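Local coordinates for putative uncharacterized protein (Thermotoga maritima, PDB 3CNL) that binds GTP as a circularly permuted GTPase and is probably required for a late step in assembly of the 50S ribosomal subunit, at residues 116-124 / 140-151. Sequence-based numbering, arbitrary orientation.
Sequences INKLKGKRA and FSLENGVKILDT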
loop_
_atom_site.group_PDB
_atom_site.type_symbol
_atom_site.label_atom_id
_atom_site.label_comp_id
_atom_site.label_asym_id
_atom_site.label_seq_id
_atom_site.Cartn_x
_atom_site.Cartn_y
_atom_site.Cartn_z
ATOM N N ILE A 116 -10.915 3.867 7.176
ATOM C CA ILE A 116 -12.327 3.715 7.550
ATOM C C ILE A 116 -12.560 4.037 9.021
ATOM O O ILE A 116 -13.520 4.739 9.361
ATOM C CB ILE A 116 -12.862 2.303 7.194
ATOM C CG1 ILE A 116 -12.883 2.134 5.677
ATOM C CG2 ILE A 116 -14.274 2.071 7.758
ATOM C CD1 ILE A 116 -13.128 0.731 5.249
ATOM N N ASN A 117 -11.679 3.542 9.887
ATOM C CA ASN A 117 -11.807 3.812 11.310
ATOM C C ASN A 117 -11.771 5.305 11.620
ATOM O O ASN A 117 -12.587 5.788 12.407
ATOM C CB ASN A 117 -10.743 3.064 12.107
ATOM C CG ASN A 117 -10.953 1.566 12.100
ATOM O OD1 ASN A 117 -11.971 1.054 11.608
ATOM N ND2 ASN A 117 -9.978 0.843 12.646
ATOM N N LYS A 118 -10.843 6.031 10.993
ATOM C CA LYS A 118 -10.761 7.486 11.115
ATOM C C LYS A 118 -12.043 8.159 10.617
ATOM O O LYS A 118 -12.661 8.949 11.337
ATOM C CB LYS A 118 -9.559 8.023 10.336
ATOM C CG LYS A 118 -9.141 9.439 10.727
ATOM C CD LYS A 118 -8.073 9.992 9.782
ATOM C CE LYS A 118 -6.744 9.292 9.943
ATOM N NZ LYS A 118 -5.669 10.057 9.272
ATOM N N LEU A 119 -12.440 7.827 9.390
ATOM C CA LEU A 119 -13.682 8.332 8.783
ATOM C C LEU A 119 -14.934 8.067 9.638
ATOM O O LEU A 119 -15.782 8.951 9.803
ATOM C CB LEU A 119 -13.872 7.720 7.392
ATOM C CG LEU A 119 -13.472 8.449 6.105
ATOM C CD1 LEU A 119 -12.350 9.454 6.295
ATOM C CD2 LEU A 119 -13.131 7.442 5.023
ATOM N N LYS A 120 -15.032 6.857 10.180
ATOM C CA LYS A 120 -16.199 6.425 10.947
ATOM C C LYS A 120 -16.262 7.078 12.332
ATOM O O LYS A 120 -17.209 7.811 12.641
ATOM C CB LYS A 120 -16.185 4.900 11.059
ATOM C CG LYS A 120 -17.454 4.238 11.558
ATOM C CD LYS A 120 -17.539 2.785 11.080
ATOM C CE LYS A 120 -16.282 1.988 11.420
ATOM N NZ LYS A 120 -16.171 0.737 10.611
ATOM N N GLY A 121 -15.247 6.812 13.153
ATOM C CA GLY A 121 -15.225 7.244 14.547
ATOM C C GLY A 121 -16.044 6.311 15.423
ATOM O O GLY A 121 -16.145 5.105 15.143
ATOM N N LYS A 122 -16.628 6.870 16.486
ATOM C CA LYS A 122 -17.506 6.110 17.390
ATOM C C LYS A 122 -18.890 5.842 16.777
ATOM O O LYS A 122 -19.733 5.156 17.379
ATOM C CB LYS A 122 -17.640 6.807 18.745
ATOM C CG LYS A 122 -16.582 6.378 19.756
ATOM C CD LYS A 122 -17.036 6.615 21.199
ATOM C CE LYS A 122 -18.056 5.574 21.653
ATOM N NZ LYS A 122 -18.450 5.782 23.073
ATOM N N ARG A 123 -19.107 6.389 15.581
ATOM C CA ARG A 123 -20.308 6.130 14.791
ATOM C C ARG A 123 -20.331 4.694 14.249
ATOM O O ARG A 123 -19.313 3.986 14.272
ATOM C CB ARG A 123 -20.405 7.139 13.636
ATOM C CG ARG A 123 -21.695 7.046 12.830
ATOM C CD ARG A 123 -21.576 7.749 11.490
ATOM N NE ARG A 123 -21.687 9.205 11.607
ATOM C CZ ARG A 123 -22.836 9.880 11.636
ATOM N NH1 ARG A 123 -24.001 9.241 11.571
ATOM N NH2 ARG A 123 -22.817 11.205 11.730
ATOM N N ALA A 124 -21.511 4.278 13.785
ATOM C CA ALA A 124 -21.715 2.998 13.099
ATOM C C ALA A 124 -22.843 3.114 12.069
ATOM O O ALA A 124 -23.264 4.217 11.708
ATOM C CB ALA A 124 -22.016 1.876 14.108
ATOM N N PHE A 140 -21.809 3.879 6.719
ATOM C CA PHE A 140 -21.850 4.927 7.720
ATOM C C PHE A 140 -21.928 6.244 6.962
ATOM O O PHE A 140 -21.542 6.315 5.792
ATOM C CB PHE A 140 -20.679 4.872 8.714
ATOM C CG PHE A 140 -19.316 5.135 8.109
ATOM C CD1 PHE A 140 -18.596 4.105 7.518
ATOM C CD2 PHE A 140 -18.730 6.405 8.195
ATOM C CE1 PHE A 140 -17.329 4.339 6.970
ATOM C CE2 PHE A 140 -17.468 6.658 7.658
ATOM C CZ PHE A 140 -16.767 5.619 7.043
ATOM N N SER A 141 -22.474 7.266 7.604
ATOM C CA SER A 141 -22.690 8.533 6.925
ATOM C C SER A 141 -21.815 9.575 7.572
ATOM O O SER A 141 -21.617 9.545 8.791
ATOM C CB SER A 141 -24.157 8.945 7.032
ATOM O OG SER A 141 -25.005 7.924 6.528
ATOM N N LEU A 142 -21.271 10.490 6.776
ATOM C CA LEU A 142 -20.609 11.658 7.348
ATOM C C LEU A 142 -21.690 12.611 7.873
ATOM O O LEU A 142 -22.879 12.322 7.732
ATOM C CB LEU A 142 -19.691 12.340 6.324
ATOM C CG LEU A 142 -18.561 11.488 5.711
ATOM C CD1 LEU A 142 -17.748 12.291 4.687
ATOM C CD2 LEU A 142 -17.631 10.878 6.767
ATOM N N GLU A 143 -21.269 13.719 8.491
ATOM C CA GLU A 143 -22.176 14.756 8.990
ATOM C C GLU A 143 -23.024 15.382 7.890
ATOM O O GLU A 143 -24.213 15.588 8.083
ATOM C CB GLU A 143 -21.390 15.862 9.704
ATOM C CG GLU A 143 -20.755 15.450 11.041
ATOM C CD GLU A 143 -19.903 16.558 11.642
ATOM O OE1 GLU A 143 -20.408 17.706 11.765
ATOM O OE2 GLU A 143 -18.727 16.281 11.990
ATOM N N ASN A 144 -22.406 15.679 6.743
ATOM C CA ASN A 144 -23.104 16.243 5.578
ATOM C C ASN A 144 -23.924 15.259 4.726
ATOM O O ASN A 144 -24.404 15.610 3.642
ATOM C CB ASN A 144 -22.106 16.981 4.680
ATOM C CG ASN A 144 -21.117 16.043 3.956
ATOM O OD1 ASN A 144 -20.342 16.506 3.117
ATOM N ND2 ASN A 144 -21.142 14.745 4.270
ATOM N N GLY A 145 -24.066 14.026 5.191
ATOM C CA GLY A 145 -24.848 13.026 4.460
ATOM C C GLY A 145 -24.110 12.029 3.578
ATOM O O GLY A 145 -24.680 10.981 3.229
ATOM N N VAL A 146 -22.868 12.322 3.187
ATOM C CA VAL A 146 -22.160 11.354 2.321
ATOM C C VAL A 146 -22.020 9.957 2.944
ATOM O O VAL A 146 -21.750 9.820 4.147
ATOM C CB VAL A 146 -20.848 11.874 1.592
ATOM C CG1 VAL A 146 -20.549 13.329 1.826
ATOM C CG2 VAL A 146 -19.633 10.929 1.807
ATOM N N LYS A 147 -22.273 8.932 2.134
ATOM C CA LYS A 147 -22.282 7.557 2.618
ATOM C C LYS A 147 -20.970 6.850 2.273
ATOM O O LYS A 147 -20.514 6.918 1.130
ATOM C CB LYS A 147 -23.446 6.795 1.982
ATOM C CG LYS A 147 -24.779 7.023 2.666
ATOM C CD LYS A 147 -25.864 6.239 1.981
ATOM C CE LYS A 147 -27.196 6.458 2.659
ATOM N NZ LYS A 147 -27.643 7.876 2.511
ATOM N N ILE A 148 -20.365 6.188 3.264
ATOM C CA ILE A 148 -19.164 5.364 3.023
ATOM C C ILE A 148 -19.371 3.904 3.480
ATOM O O ILE A 148 -19.781 3.679 4.617
ATOM C CB ILE A 148 -17.886 6.029 3.638
ATOM C CG1 ILE A 148 -17.747 7.467 3.094
ATOM C CG2 ILE A 148 -16.609 5.212 3.289
ATOM C CD1 ILE A 148 -16.920 8.412 3.951
ATOM N N LEU A 149 -19.149 2.933 2.581
ATOM C CA LEU A 149 -19.185 1.500 2.940
ATOM C C LEU A 149 -18.199 1.193 4.053
ATOM O O LEU A 149 -17.037 1.582 3.968
ATOM C CB LEU A 149 -18.880 0.610 1.733
ATOM C CG LEU A 149 -19.970 0.478 0.669
ATOM C CD1 LEU A 149 -19.463 -0.242 -0.554
ATOM C CD2 LEU A 149 -21.196 -0.243 1.234
ATOM N N ASP A 150 -18.653 0.490 5.090
ATOM C CA ASP A 150 -17.816 0.295 6.269
ATOM C C ASP A 150 -16.774 -0.821 6.109
ATOM O O ASP A 150 -15.985 -1.062 7.031
ATOM C CB ASP A 150 -18.658 0.099 7.555
ATOM C CG ASP A 150 -19.396 -1.226 7.587
ATOM O OD1 ASP A 150 -19.466 -1.945 6.557
ATOM O OD2 ASP A 150 -19.940 -1.558 8.657
ATOM N N THR A 151 -16.796 -1.504 4.962
ATOM C CA THR A 151 -15.784 -2.517 4.634
ATOM C C THR A 151 -15.087 -2.219 3.305
ATOM O O THR A 151 -15.749 -1.925 2.298
ATOM C CB THR A 151 -16.349 -3.970 4.633
ATOM O OG1 THR A 151 -17.067 -4.233 3.417
ATOM C CG2 THR A 151 -17.271 -4.184 5.794
HETATM O O HOH W 1 -25.073 12.108 10.419
#
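The ring of Phe-140 is the bump of this contact, set into a hollow on helix 112-120 formed by Ile-116, Leu-119 and Lys-120. Its chi1 of 66° puts CG between the backbone N and the carbonyl carbon, carrying the ring from the edge strand 139-141 toward the helix. The aliphatic part of Lys-120 lies across one ring face in a CH-pi contact, with CB 4.0 Å from the centroid and 7° off the normal, while CD continues over CD1. At the far end of the ring, CZ meets Leu-119 CB at 3.6 Å and CE1 meets Ile-116 CG2 at 3.9 Å. An alanine in place of Phe-140 would probably open a gap between helix and sheet and leave the Lys-120 chain free to swing. Deeper in, the Leu-119 side chain crosses that of Ile-148 at about a right angle, CD2 touching CD1 at 4.1 Å; nearer the nucleotide, the CG2 branch of Ile-116 rests on Asp-150 O at 3.6 Å. Toward the surface, the poorly ordered Arg-123 lays one guanidinium face over Ser-141 O; its NH2 bonds a water (2.8 Å) that makes a weak bond to Leu-142 O. Arg-87 adds a hydrogen bond to Leu-119 O from outside. The packing is that of a P-loop GTPase domain, in which the helix following the GTP-binding loop covers the antiparallel hairpin at the edge of the sheet.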